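Long-range contacts in dehydrogenase (Thermotoga maritima, PDB 3EZY), which catalyses the NAD(+)-dependent oxidation of myo-inositol to 2-keto-myo-inositol (scyllo-inosose), probably as a step in myo-inositol degradation: residues I5-L10 with L69-T74; R149-D154 with D238-V243; G168-M173 with A318-L323. All blocks are in the same frame, centred on the assembly; numbering follows the deposited sequence.

Interaction 1: residues I5-L10 with L69-T74; sequences IGVIGL and LVCSST
Val7 and Ile8 pair with Leu69 and Val70 as neighbouring parallel strands, and backbone hydrogen bonds set the register. Leu69 N donates a hydrogen bond to Gly6 O at 2.8 Å, and Leu69 O accepts one from Ile8 N, so both polar backbone atoms of one leucine face the partner strand. A third bond, Cys71 N to Ile8 O at 2.7 Å, is more bent, 138° at the hydrogen, as the strands give way to loops. There Gly9 CA comes within 4.2 Å of Ser72 CA, and a side chain on Gly9 would run into Cys71 O.

The apolar contacts gather on the face of Val7 and Leu69. With CG held beside its own backbone N (chi1 -47°), Leu69 sets CG 3.8 Å from Ile5 CG2 and CD1 4.0 Å from Val7 CG2. Cutting this leucine back to alanine would probably leave a gap beside Ile5 and Val7, on the face where His17 of helix 12-20 also touches the leucine. On the other face, Ile8 CG2 meets Ser72 CB, and Leu80 of helix 77-86 covers Ile8 and Val70.

Two central parallel strands with helices on both faces are the hallmark of the NAD-binding Rossmann fold, and Gly9, with Gly11 and Gly14, is consistent with its GxGxxG dinucleotide-binding turn.

Interaction 2: residues R149-D154 with D238-V243; sequences RITSRD and DQRIEV
Arg149 and Glu242 form one of three hydrogen-bonded pairs in an antiparallel ladder, the strand axes 169° apart; Thr151 with Arg240 and Arg153 with Asp238 are the others. All six side chains lie on one face of the sheet, and here the contact is dense. Arg149, bent at chi2 (-106°), turns its guanidinium along the sheet toward Thr151, two residues on, and holds Thr151 OG1 in its plane with two nitrogens, NE at 2.8 Å and NH2 at 3.0 Å. Arg240 grips Asp238 side-on with one nitrogen to each oxygen: NE meets the syn lone pair of OD1 at 2.8 Å, and NH2 reaches OD2 at 3.1 Å. From the opposite strand, Arg153 NH1 adds a longer salt bridge to Asp238 OD2, 3.4 Å, with the guanidinium and carboxylate planes almost perpendicular (87°). Tyr235 OH also bonds Asp238 OD2 and Arg153 NH1. Thr151 CG2 sits over the centre of the Arg153 guanidinium.

The face of Ile150, Ser152, Gln239 and Ile241 is looser. Ile150 CG1 and Ile241 CG1 stand 4.3 Å apart beneath helix 174-185, and two waters bridge polar groups: one donates to Ser152 OG at 2.6 Å, another joins Asp154 OD1 to Gln239 NE2. Ser152 OG also bonds Asp177, and Gln239 NE2 bonds Tyr281. On the dense face a third water donates to Glu242 OE1, with a weak bond from Arg149 NH1.

Arg149 NH2 and Arg240 NH1 approach to 3.3 Å, which the carboxylates around them probably offset. Glu242 of the second subunit bridges to Arg149 and Arg153, and Glu242 of this chain to Arg153 and Arg240 of the second subunit. Asp228 pairs with Arg153. The buried positive charges are thus probably balanced across the interface, making this sheet face a charged, interlocking subunit contact.

Interaction 3: residues G168-M173 with A318-L323; sequences GIFLDM and AAKKSL
Gly168 O, at the N-cap of the short helix whose Phe170 and Leu171 meet helix 306-325, accepts two backbone bonds, from Leu171 N at 3.0 Å and Asp172 N at 3.1 Å. The two bonds close the first turn of the helix. Ala319 CB stands over one face of the Phe170 ring in a CH-pi contact, 4.0 Å from the centroid and 22° off the normal. Ile169 CG2 lies over the centre of the opposite face, so the two clamp the ring. At the edge, Leu323 CD2 lies in the ring plane, 3.6 Å from Phe170 CE2, and Lys320 CG approaches Phe170 CD2.

Leu171 crosses Lys320 at about a right angle, and its CD1 lies against Lys320 CD, a modelled 3.3 Å that is tighter than usual and so doubtful in detail. Bent at chi3 (79°), the lysine chain wraps past the leucine toward Gly167.

Beyond the two helices, Phe170 also rests on Ala194, Ala213 and Val215 of the sheet. Between these two helices the contact is thus held by apolar and CH-pi packing without a hydrogen bond, while the ammonium end of Lys320 donates to the backbone carbonyl of Gly167 at the margin.

Along the chain, interaction 1 closes before the others open, whereas interactions 2 and 3 cross: 149-154, 168-173, 238-243, 318-323. Interaction 1 belongs to the parallel sheet of the NAD-binding domain and lies about 28 Å, centre to centre, from interaction 2, on the opposite side of the chain's centre. Interaction 2 lies in the mixed sheet of the C-terminal domain, and interaction 3 packs short helix 169-172 and helix 306-325 beside strand 189-197 of that same sheet. Their centres are about 17 Å apart, yet they touch, Met173 CE reaching Ser152 O at 3.5 Å. One sheet thus serves both subunit pairing and helix packing, while the other carries the nucleotide-binding fold.

Interaction 1: residues I5-L10 with L69-T74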
ATOM      1  N   ILE A   5     -36.734  18.905 -15.225  1.00 27.66           N
ATOM      2  CA  ILE A   5     -35.604  19.777 -14.863  1.00 25.71           C
ATOM      3  C   ILE A   5     -35.167  20.627 -16.041  1.00 24.51           C
ATOM      4  O   ILE A   5     -35.112  20.140 -17.167  1.00 23.92           O
ATOM      5  CB  ILE A   5     -34.395  18.901 -14.410  1.00 25.70           C
ATOM      6  CG1 ILE A   5     -34.854  17.980 -13.261  1.00 26.78           C
ATOM      7  CG2 ILE A   5     -33.210  19.776 -13.958  1.00 24.42           C
ATOM      8  CD1 ILE A   5     -34.736  18.618 -11.936  1.00 27.07           C
ATOM      9  N   GLY A   6     -34.847  21.891 -15.771  1.00 23.87           N
ATOM     10  CA  GLY A   6     -34.205  22.770 -16.750  1.00 22.70           C
ATOM     11  C   GLY A   6     -32.767  23.086 -16.325  1.00 22.98           C
ATOM     12  O   GLY A   6     -32.496  23.366 -15.165  1.00 23.00           O
ATOM     13  N   VAL A   7     -31.839  23.018 -17.272  1.00 21.92           N
ATOM     14  CA  VAL A   7     -30.444  23.302 -17.010  1.00 21.25           C
ATOM     15  C   VAL A   7     -30.025  24.588 -17.718  1.00 21.63           C
ATOM     16  O   VAL A   7     -30.198  24.724 -18.928  1.00 22.38           O
ATOM     17  CB  VAL A   7     -29.532  22.140 -17.515  1.00 20.48           C
ATOM     18  CG1 VAL A   7     -28.047  22.445 -17.224  1.00 19.35           C
ATOM     19  CG2 VAL A   7     -29.938  20.819 -16.864  1.00 18.98           C
ATOM     20  N   ILE A   8     -29.528  25.559 -16.964  1.00 21.54           N
ATOM     21  CA  ILE A   8     -29.018  26.780 -17.560  1.00 20.98           C
ATOM     22  C   ILE A   8     -27.491  26.765 -17.586  1.00 21.99           C
ATOM     23  O   ILE A   8     -26.834  26.586 -16.541  1.00 20.55           O
ATOM     24  CB  ILE A   8     -29.470  28.017 -16.766  1.00 21.87           C
ATOM     25  CG1 ILE A   8     -30.992  28.064 -16.724  1.00 20.88           C
ATOM     26  CG2 ILE A   8     -28.909  29.295 -17.395  1.00 19.93           C
ATOM     27  CD1 ILE A   8     -31.515  29.148 -15.799  1.00 22.64           C
ATOM     28  N   GLY A   9     -26.907  26.953 -18.768  1.00 21.96           N
ATOM     29  CA  GLY A   9     -25.451  26.979 -18.862  1.00 22.29           C
ATOM     30  C   GLY A   9     -24.956  25.602 -19.277  1.00 23.10           C
ATOM     31  O   GLY A   9     -25.057  24.639 -18.541  1.00 23.78           O
ATOM     32  N   LEU A  10     -24.428  25.502 -20.489  1.00 23.63           N
ATOM     33  CA  LEU A  10     -23.967  24.214 -20.972  1.00 24.01           C
ATOM     34  C   LEU A  10     -22.448  24.238 -21.119  1.00 24.48           C
ATOM     35  O   LEU A  10     -21.911  23.931 -22.181  1.00 25.28           O
ATOM     36  CB  LEU A  10     -24.634  23.881 -22.293  1.00 22.95           C
ATOM     37  CG  LEU A  10     -26.145  23.718 -22.258  1.00 25.77           C
ATOM     38  CD1 LEU A  10     -26.663  23.658 -23.725  1.00 26.47           C
ATOM     39  CD2 LEU A  10     -26.613  22.518 -21.451  1.00 23.85           C
ATOM     40  N   LEU A  69     -31.376  23.904 -12.679  1.00 20.98           N
ATOM     41  CA  LEU A  69     -29.940  23.876 -12.351  1.00 20.07           C
ATOM     42  C   LEU A  69     -29.271  25.094 -12.956  1.00 20.40           C
ATOM     43  O   LEU A  69     -29.145  25.194 -14.185  1.00 20.92           O
ATOM     44  CB  LEU A  69     -29.257  22.607 -12.887  1.00 19.36           C
ATOM     45  CG  LEU A  69     -29.952  21.261 -12.635  1.00 21.04           C
ATOM     46  CD1 LEU A  69     -29.070  20.043 -13.026  1.00 20.40           C
ATOM     47  CD2 LEU A  69     -30.430  21.063 -11.182  1.00 21.06           C
ATOM     48  N   VAL A  70     -28.857  26.036 -12.108  1.00 20.44           N
ATOM     49  CA  VAL A  70     -28.146  27.237 -12.563  1.00 21.42           C
ATOM     50  C   VAL A  70     -26.635  26.928 -12.667  1.00 22.57           C
ATOM     51  O   VAL A  70     -25.942  26.796 -11.640  1.00 22.40           O
ATOM     52  CB  VAL A  70     -28.399  28.448 -11.614  1.00 21.85           C
ATOM     53  CG1 VAL A  70     -27.571  29.642 -12.019  1.00 20.18           C
ATOM     54  CG2 VAL A  70     -29.926  28.782 -11.539  1.00 21.45           C
ATOM     55  N   CYS A  71     -26.122  26.837 -13.905  1.00 22.24           N
ATOM     56  CA  CYS A  71     -24.730  26.442 -14.141  1.00 22.66           C
ATOM     57  C   CYS A  71     -24.086  27.415 -15.098  1.00 23.69           C
ATOM     58  O   CYS A  71     -23.220  27.049 -15.867  1.00 24.11           O
ATOM     59  CB  CYS A  71     -24.666  25.035 -14.770  1.00 21.08           C
ATOM     60  SG  CYS A  71     -25.598  23.744 -13.903  1.00 24.62           S
ATOM     61  N   SER A  72     -24.536  28.656 -15.062  1.00 24.49           N
ATOM     62  CA  SER A  72     -24.048  29.669 -15.982  1.00 26.10           C
ATOM     63  C   SER A  72     -22.948  30.426 -15.245  1.00 26.09           C
ATOM     64  O   SER A  72     -22.613  30.099 -14.105  1.00 26.18           O
ATOM     65  CB  SER A  72     -25.194  30.615 -16.299  1.00 25.67           C
ATOM     66  OG  SER A  72     -25.796  30.982 -15.060  1.00 29.30           O
ATOM     67  N   SER A  73     -22.395  31.455 -15.867  1.00 26.99           N
ATOM     68  CA  SER A  73     -21.310  32.197 -15.226  1.00 26.85           C
ATOM     69  C   SER A  73     -21.735  32.758 -13.866  1.00 25.76           C
ATOM     70  O   SER A  73     -22.904  33.068 -13.632  1.00 24.63           O
ATOM     71  CB  SER A  73     -20.779  33.294 -16.145  1.00 27.58           C
ATOM     72  OG  SER A  73     -21.778  34.283 -16.262  1.00 32.10           O
ATOM     73  N   THR A  74     -20.761  32.833 -12.967  1.00 25.93           N
ATOM     74  CA  THR A  74     -20.960  33.205 -11.564  1.00 26.73           C
ATOM     75  C   THR A  74     -21.650  34.541 -11.433  1.00 26.91           C
ATOM     76  O   THR A  74     -22.506  34.713 -10.566  1.00 26.25           O
ATOM     77  CB  THR A  74     -19.604  33.257 -10.804  1.00 26.33           C
ATOM     78  OG1 THR A  74     -18.930  31.997 -10.967  1.00 30.57           O
ATOM     79  CG2 THR A  74     -19.789  33.541  -9.322  1.00 25.52           C
TER

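Interaction 2: residues R149-D154 with D238-V243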
ATOM      1  N   ARG A 149      -6.485  17.631   8.273  1.00 20.44           N
ATOM      2  CA  ARG A 149      -5.602  17.973   7.168  1.00 21.42           C
ATOM      3  C   ARG A 149      -6.285  17.757   5.821  1.00 21.27           C
ATOM      4  O   ARG A 149      -6.818  16.669   5.564  1.00 19.92           O
ATOM      5  CB  ARG A 149      -4.384  17.091   7.213  1.00 21.90           C
ATOM      6  CG  ARG A 149      -3.446  17.320   6.064  1.00 30.02           C
ATOM      7  CD  ARG A 149      -3.462  16.226   5.001  1.00 37.63           C
ATOM      8  NE  ARG A 149      -2.462  16.511   3.955  1.00 40.04           N
ATOM      9  CZ  ARG A 149      -1.229  15.975   3.914  1.00 40.62           C
ATOM     10  NH1 ARG A 149      -0.825  15.123   4.879  1.00 37.11           N
ATOM     11  NH2 ARG A 149      -0.382  16.320   2.919  1.00 37.77           N
ATOM     12  N   ILE A 150      -6.235  18.772   4.960  1.00 19.29           N
ATOM     13  CA  ILE A 150      -6.740  18.655   3.607  1.00 19.67           C
ATOM     14  C   ILE A 150      -5.695  19.146   2.629  1.00 19.30           C
ATOM     15  O   ILE A 150      -5.127  20.233   2.773  1.00 18.97           O
ATOM     16  CB  ILE A 150      -8.046  19.472   3.407  1.00 19.91           C
ATOM     17  CG1 ILE A 150      -9.149  18.977   4.359  1.00 17.38           C
ATOM     18  CG2 ILE A 150      -8.475  19.503   1.899  1.00 18.59           C
ATOM     19  CD1 ILE A 150     -10.430  19.824   4.320  1.00 19.80           C
ATOM     20  N   THR A 151      -5.433  18.336   1.619  1.00 19.48           N
ATOM     21  CA  THR A 151      -4.571  18.770   0.523  1.00 19.70           C
ATOM     22  C   THR A 151      -5.450  18.731  -0.686  1.00 19.72           C
ATOM     23  O   THR A 151      -6.107  17.718  -0.914  1.00 20.54           O
ATOM     24  CB  THR A 151      -3.422  17.777   0.343  1.00 19.68           C
ATOM     25  OG1 THR A 151      -2.589  17.839   1.504  1.00 21.78           O
ATOM     26  CG2 THR A 151      -2.609  18.059  -0.940  1.00 21.37           C
ATOM     27  N   SER A 152      -5.505  19.822  -1.441  1.00 20.14           N
ATOM     28  CA  SER A 152      -6.260  19.844  -2.698  1.00 21.11           C
ATOM     29  C   SER A 152      -5.489  20.585  -3.741  1.00 20.62           C
ATOM     30  O   SER A 152      -5.341  21.819  -3.661  1.00 20.34           O
ATOM     31  CB  SER A 152      -7.628  20.502  -2.540  1.00 21.55           C
ATOM     32  OG  SER A 152      -8.427  19.722  -1.656  1.00 24.35           O
ATOM     33  N   ARG A 153      -5.008  19.822  -4.719  1.00 19.64           N
ATOM     34  CA  ARG A 153      -4.198  20.326  -5.826  1.00 20.30           C
ATOM     35  C   ARG A 153      -4.835  19.868  -7.152  1.00 20.80           C
ATOM     36  O   ARG A 153      -5.300  18.708  -7.269  1.00 20.39           O
ATOM     37  CB  ARG A 153      -2.743  19.812  -5.717  1.00 20.02           C
ATOM     38  CG  ARG A 153      -2.160  19.846  -4.319  1.00 19.71           C
ATOM     39  CD  ARG A 153      -0.700  19.339  -4.251  1.00 22.49           C
ATOM     40  NE  ARG A 153      -0.144  19.622  -2.926  1.00 22.21           N
ATOM     41  CZ  ARG A 153       0.573  18.783  -2.197  1.00 22.95           C
ATOM     42  NH1 ARG A 153       0.910  17.557  -2.659  1.00 20.93           N
ATOM     43  NH2 ARG A 153       0.964  19.183  -0.989  1.00 21.98           N
ATOM     44  N   ASP A 154      -4.849  20.773  -8.133  1.00 22.26           N
ATOM     45  CA  ASP A 154      -5.368  20.526  -9.498  1.00 23.35           C
ATOM     46  C   ASP A 154      -4.196  20.231 -10.433  1.00 22.88           C
ATOM     47  O   ASP A 154      -3.075  20.652 -10.151  1.00 22.97           O
ATOM     48  CB  ASP A 154      -6.110  21.755 -10.054  1.00 23.36           C
ATOM     49  CG  ASP A 154      -7.469  21.992  -9.407  1.00 26.90           C
ATOM     50  OD1 ASP A 154      -8.078  21.054  -8.827  1.00 29.25           O
ATOM     51  OD2 ASP A 154      -7.939  23.150  -9.457  1.00 29.33           O
ATOM     52  N   ASP A 238      -4.726  15.804  -6.646  1.00 19.93           N
ATOM     53  CA  ASP A 238      -4.321  15.325  -5.345  1.00 19.66           C
ATOM     54  C   ASP A 238      -5.278  15.941  -4.370  1.00 20.48           C
ATOM     55  O   ASP A 238      -5.126  17.119  -4.024  1.00 20.91           O
ATOM     56  CB  ASP A 238      -2.906  15.790  -5.000  1.00 18.95           C
ATOM     57  CG  ASP A 238      -2.322  15.031  -3.820  1.00 20.34           C
ATOM     58  OD1 ASP A 238      -3.093  14.457  -3.022  1.00 18.43           O
ATOM     59  OD2 ASP A 238      -1.085  15.021  -3.675  1.00 20.96           O
ATOM     60  N   GLN A 239      -6.239  15.151  -3.906  1.00 19.54           N
ATOM     61  CA  GLN A 239      -7.201  15.628  -2.974  1.00 19.58           C
ATOM     62  C   GLN A 239      -7.327  14.624  -1.824  1.00 19.89           C
ATOM     63  O   GLN A 239      -7.998  13.593  -1.955  1.00 21.20           O
ATOM     64  CB  GLN A 239      -8.539  15.798  -3.686  1.00 19.26           C
ATOM     65  CG  GLN A 239      -8.464  16.894  -4.740  1.00 22.41           C
ATOM     66  CD  GLN A 239      -9.696  16.982  -5.592  1.00 26.91           C
ATOM     67  OE1 GLN A 239     -10.496  16.068  -5.636  1.00 31.19           O
ATOM     68  NE2 GLN A 239      -9.874  18.103  -6.241  1.00 27.70           N
ATOM     69  N   ARG A 240      -6.604  14.879  -0.736  1.00 18.32           N
ATOM     70  CA  ARG A 240      -6.616  13.958   0.373  1.00 18.04           C
ATOM     71  C   ARG A 240      -7.242  14.597   1.566  1.00 18.76           C
ATOM     72  O   ARG A 240      -7.164  15.793   1.737  1.00 18.92           O
ATOM     73  CB  ARG A 240      -5.192  13.508   0.729  1.00 17.81           C
ATOM     74  CG  ARG A 240      -4.613  12.488  -0.278  1.00 19.16           C
ATOM     75  CD  ARG A 240      -3.162  12.256   0.006  1.00 18.26           C
ATOM     76  NE  ARG A 240      -2.368  13.330  -0.575  1.00 18.93           N
ATOM     77  CZ  ARG A 240      -1.298  13.887  -0.013  1.00 20.26           C
ATOM     78  NH1 ARG A 240      -0.926  13.529   1.189  1.00 18.94           N
ATOM     79  NH2 ARG A 240      -0.611  14.846  -0.641  1.00 20.27           N
ATOM     80  N   ILE A 241      -7.846  13.785   2.428  1.00 19.79           N
ATOM     81  CA  ILE A 241      -8.350  14.309   3.699  1.00 19.62           C
ATOM     82  C   ILE A 241      -7.878  13.392   4.818  1.00 20.09           C
ATOM     83  O   ILE A 241      -7.940  12.169   4.692  1.00 18.00           O
ATOM     84  CB  ILE A 241      -9.907  14.346   3.731  1.00 20.69           C
ATOM     85  CG1 ILE A 241     -10.426  15.299   2.642  1.00 20.45           C
ATOM     86  CG2 ILE A 241     -10.363  14.744   5.165  1.00 20.92           C
ATOM     87  CD1 ILE A 241     -12.010  15.268   2.384  1.00 22.82           C
ATOM     88  N   GLU A 242      -7.374  13.977   5.900  1.00 19.68           N
ATOM     89  CA  GLU A 242      -7.094  13.195   7.084  1.00 19.70           C
ATOM     90  C   GLU A 242      -7.709  13.869   8.315  1.00 18.96           C
ATOM     91  O   GLU A 242      -7.688  15.110   8.458  1.00 19.00           O
ATOM     92  CB  GLU A 242      -5.563  13.019   7.252  1.00 20.52           C
ATOM     93  CG  GLU A 242      -5.192  12.440   8.566  1.00 23.94           C
ATOM     94  CD  GLU A 242      -3.709  12.612   8.852  1.00 26.82           C
ATOM     95  OE1 GLU A 242      -2.931  12.719   7.868  1.00 25.03           O
ATOM     96  OE2 GLU A 242      -3.367  12.646  10.047  1.00 25.46           O
ATOM     97  N   VAL A 243      -8.246  13.053   9.203  1.00 18.41           N
ATOM     98  CA  VAL A 243      -8.682  13.527  10.531  1.00 18.45           C
ATOM     99  C   VAL A 243      -7.980  12.728  11.640  1.00 18.91           C
ATOM    100  O   VAL A 243      -8.056  11.484  11.695  1.00 18.41           O
ATOM    101  CB  VAL A 243     -10.240  13.442  10.743  1.00 17.80           C
ATOM    102  CG1 VAL A 243     -10.661  14.077  12.138  1.00 16.93           C
ATOM    103  CG2 VAL A 243     -10.977  14.140   9.595  1.00 17.92           C
TER
HETATM  104  O   HOH W   1      -0.957  14.805   7.825  1.00 26.97           O
HETATM  105  O   HOH W   2      -9.012  17.350  -0.672  1.00 26.52           O
HETATM  106  O   HOH W   3      -8.134  19.928  -6.239  1.00 30.33           O

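Interaction 3: residues G168-M173 with A318-L323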
ATOM      1  N   GLY A 168      -9.787  35.136  -6.680  1.00 23.26           N
ATOM      2  CA  GLY A 168      -8.524  34.627  -6.182  1.00 23.22           C
ATOM      3  C   GLY A 168      -8.644  33.237  -5.558  1.00 23.09           C
ATOM      4  O   GLY A 168      -9.734  32.740  -5.354  1.00 23.18           O
ATOM      5  N   ILE A 169      -7.509  32.670  -5.163  1.00 22.69           N
ATOM      6  CA  ILE A 169      -7.435  31.250  -4.865  1.00 21.90           C
ATOM      7  C   ILE A 169      -8.366  30.876  -3.711  1.00 21.64           C
ATOM      8  O   ILE A 169      -8.956  29.791  -3.715  1.00 21.76           O
ATOM      9  CB  ILE A 169      -5.980  30.785  -4.586  1.00 20.48           C
ATOM     10  CG1 ILE A 169      -5.840  29.262  -4.828  1.00 20.55           C
ATOM     11  CG2 ILE A 169      -5.582  31.137  -3.148  1.00 21.57           C
ATOM     12  CD1 ILE A 169      -4.405  28.786  -4.714  1.00 20.07           C
ATOM     13  N   PHE A 170      -8.590  31.789  -2.772  1.00 21.75           N
ATOM     14  CA  PHE A 170      -9.404  31.431  -1.598  1.00 22.63           C
ATOM     15  C   PHE A 170     -10.897  31.381  -1.874  1.00 23.18           C
ATOM     16  O   PHE A 170     -11.650  30.709  -1.142  1.00 23.01           O
ATOM     17  CB  PHE A 170      -9.108  32.366  -0.419  1.00 22.00           C
ATOM     18  CG  PHE A 170      -7.654  32.388  -0.030  1.00 24.92           C
ATOM     19  CD1 PHE A 170      -7.033  31.227   0.448  1.00 23.36           C
ATOM     20  CD2 PHE A 170      -6.887  33.537  -0.180  1.00 26.07           C
ATOM     21  CE1 PHE A 170      -5.675  31.223   0.789  1.00 24.95           C
ATOM     22  CE2 PHE A 170      -5.529  33.535   0.161  1.00 26.17           C
ATOM     23  CZ  PHE A 170      -4.918  32.356   0.629  1.00 26.27           C
ATOM     24  N   LEU A 171     -11.346  32.089  -2.919  1.00 23.10           N
ATOM     25  CA  LEU A 171     -12.773  32.156  -3.240  1.00 22.48           C
ATOM     26  C   LEU A 171     -13.134  31.178  -4.347  1.00 23.27           C
ATOM     27  O   LEU A 171     -14.272  30.715  -4.432  1.00 23.48           O
ATOM     28  CB  LEU A 171     -13.200  33.588  -3.628  1.00 22.89           C
ATOM     29  CG  LEU A 171     -13.538  34.599  -2.503  1.00 23.01           C
ATOM     30  CD1 LEU A 171     -12.503  34.634  -1.471  1.00 27.06           C
ATOM     31  CD2 LEU A 171     -13.761  36.010  -3.021  1.00 24.22           C
ATOM     32  N   ASP A 172     -12.144  30.821  -5.145  1.00 23.86           N
ATOM     33  CA  ASP A 172     -12.355  29.954  -6.301  1.00 25.35           C
ATOM     34  C   ASP A 172     -11.937  28.478  -6.097  1.00 25.93           C
ATOM     35  O   ASP A 172     -12.518  27.575  -6.709  1.00 26.44           O
ATOM     36  CB  ASP A 172     -11.607  30.534  -7.535  1.00 24.18           C
ATOM     37  CG  ASP A 172     -11.878  29.738  -8.796  1.00 26.35           C
ATOM     38  OD1 ASP A 172     -13.058  29.693  -9.214  1.00 25.45           O
ATOM     39  OD2 ASP A 172     -10.909  29.179  -9.382  1.00 23.66           O
ATOM     40  N   MET A 173     -10.939  28.239  -5.244  1.00 25.68           N
ATOM     41  CA  MET A 173     -10.387  26.898  -5.078  1.00 24.38           C
ATOM     42  C   MET A 173     -10.617  26.418  -3.634  1.00 23.86           C
ATOM     43  O   MET A 173     -11.269  25.378  -3.387  1.00 23.46           O
ATOM     44  CB  MET A 173      -8.890  26.919  -5.492  1.00 25.19           C
ATOM     45  CG  MET A 173      -8.125  25.575  -5.449  1.00 23.01           C
ATOM     46  SD  MET A 173      -6.413  25.553  -6.052  1.00 15.66           S
ATOM     47  CE  MET A 173      -6.350  23.775  -6.332  1.00 23.31           C
ATOM     48  N   ALA A 318     -12.288  35.932   4.994  1.00 21.87           N
ATOM     49  CA  ALA A 318     -11.358  35.945   6.152  1.00 22.43           C
ATOM     50  C   ALA A 318      -9.933  35.573   5.753  1.00 22.22           C
ATOM     51  O   ALA A 318      -8.971  36.200   6.203  1.00 23.44           O
ATOM     52  CB  ALA A 318     -11.868  34.999   7.289  1.00 21.29           C
ATOM     53  N   ALA A 319      -9.782  34.526   4.940  1.00 21.67           N
ATOM     54  CA  ALA A 319      -8.464  34.147   4.416  1.00 21.84           C
ATOM     55  C   ALA A 319      -7.825  35.218   3.535  1.00 22.38           C
ATOM     56  O   ALA A 319      -6.601  35.442   3.612  1.00 21.65           O
ATOM     57  CB  ALA A 319      -8.523  32.784   3.632  1.00 20.29           C
ATOM     58  N   LYS A 320      -8.625  35.874   2.692  1.00 22.93           N
ATOM     59  CA  LYS A 320      -8.069  36.928   1.841  1.00 25.17           C
ATOM     60  C   LYS A 320      -7.549  38.057   2.716  1.00 25.46           C
ATOM     61  O   LYS A 320      -6.445  38.565   2.494  1.00 25.47           O
ATOM     62  CB  LYS A 320      -9.106  37.510   0.865  1.00 26.09           C
ATOM     63  CG  LYS A 320      -9.403  36.666  -0.341  1.00 30.24           C
ATOM     64  CD  LYS A 320     -10.582  37.286  -1.174  1.00 34.12           C
ATOM     65  CE  LYS A 320     -10.050  38.444  -2.023  1.00 36.49           C
ATOM     66  NZ  LYS A 320     -10.727  38.520  -3.370  1.00 40.26           N
ATOM     67  N   LYS A 321      -8.324  38.425   3.724  1.00 25.47           N
ATOM     68  CA  LYS A 321      -7.870  39.456   4.700  1.00 25.76           C
ATOM     69  C   LYS A 321      -6.630  39.010   5.515  1.00 24.99           C
ATOM     70  O   LYS A 321      -5.669  39.745   5.646  1.00 24.35           O
ATOM     71  CB  LYS A 321      -9.011  39.846   5.622  1.00 26.31           C
ATOM     72  CG  LYS A 321      -8.757  41.049   6.605  1.00 28.75           C
ATOM     73  CD  LYS A 321      -9.925  41.015   7.634  1.00 33.59           C
ATOM     74  CE  LYS A 321     -10.157  42.309   8.375  1.00 37.15           C
ATOM     75  NZ  LYS A 321      -9.733  43.449   7.519  1.00 38.17           N
ATOM     76  N   SER A 322      -6.620  37.777   6.001  1.00 25.10           N
ATOM     77  CA  SER A 322      -5.431  37.226   6.671  1.00 24.10           C
ATOM     78  C   SER A 322      -4.179  37.280   5.802  1.00 24.35           C
ATOM     79  O   SER A 322      -3.083  37.615   6.249  1.00 23.79           O
ATOM     80  CB  SER A 322      -5.686  35.789   7.102  1.00 24.18           C
ATOM     81  OG  SER A 322      -4.467  35.197   7.539  1.00 25.32           O
ATOM     82  N   LEU A 323      -4.333  36.951   4.535  1.00 25.50           N
ATOM     83  CA  LEU A 323      -3.185  36.925   3.659  1.00 26.93           C
ATOM     84  C   LEU A 323      -2.562  38.315   3.573  1.00 28.23           C
ATOM     85  O   LEU A 323      -1.332  38.485   3.649  1.00 27.02           O
ATOM     86  CB  LEU A 323      -3.600  36.418   2.265  1.00 26.39           C
ATOM     87  CG  LEU A 323      -2.539  36.574   1.170  1.00 27.83           C
ATOM     88  CD1 LEU A 323      -1.249  35.814   1.514  1.00 29.58           C
ATOM     89  CD2 LEU A 323      -3.076  36.110  -0.198  1.00 29.59           C
TER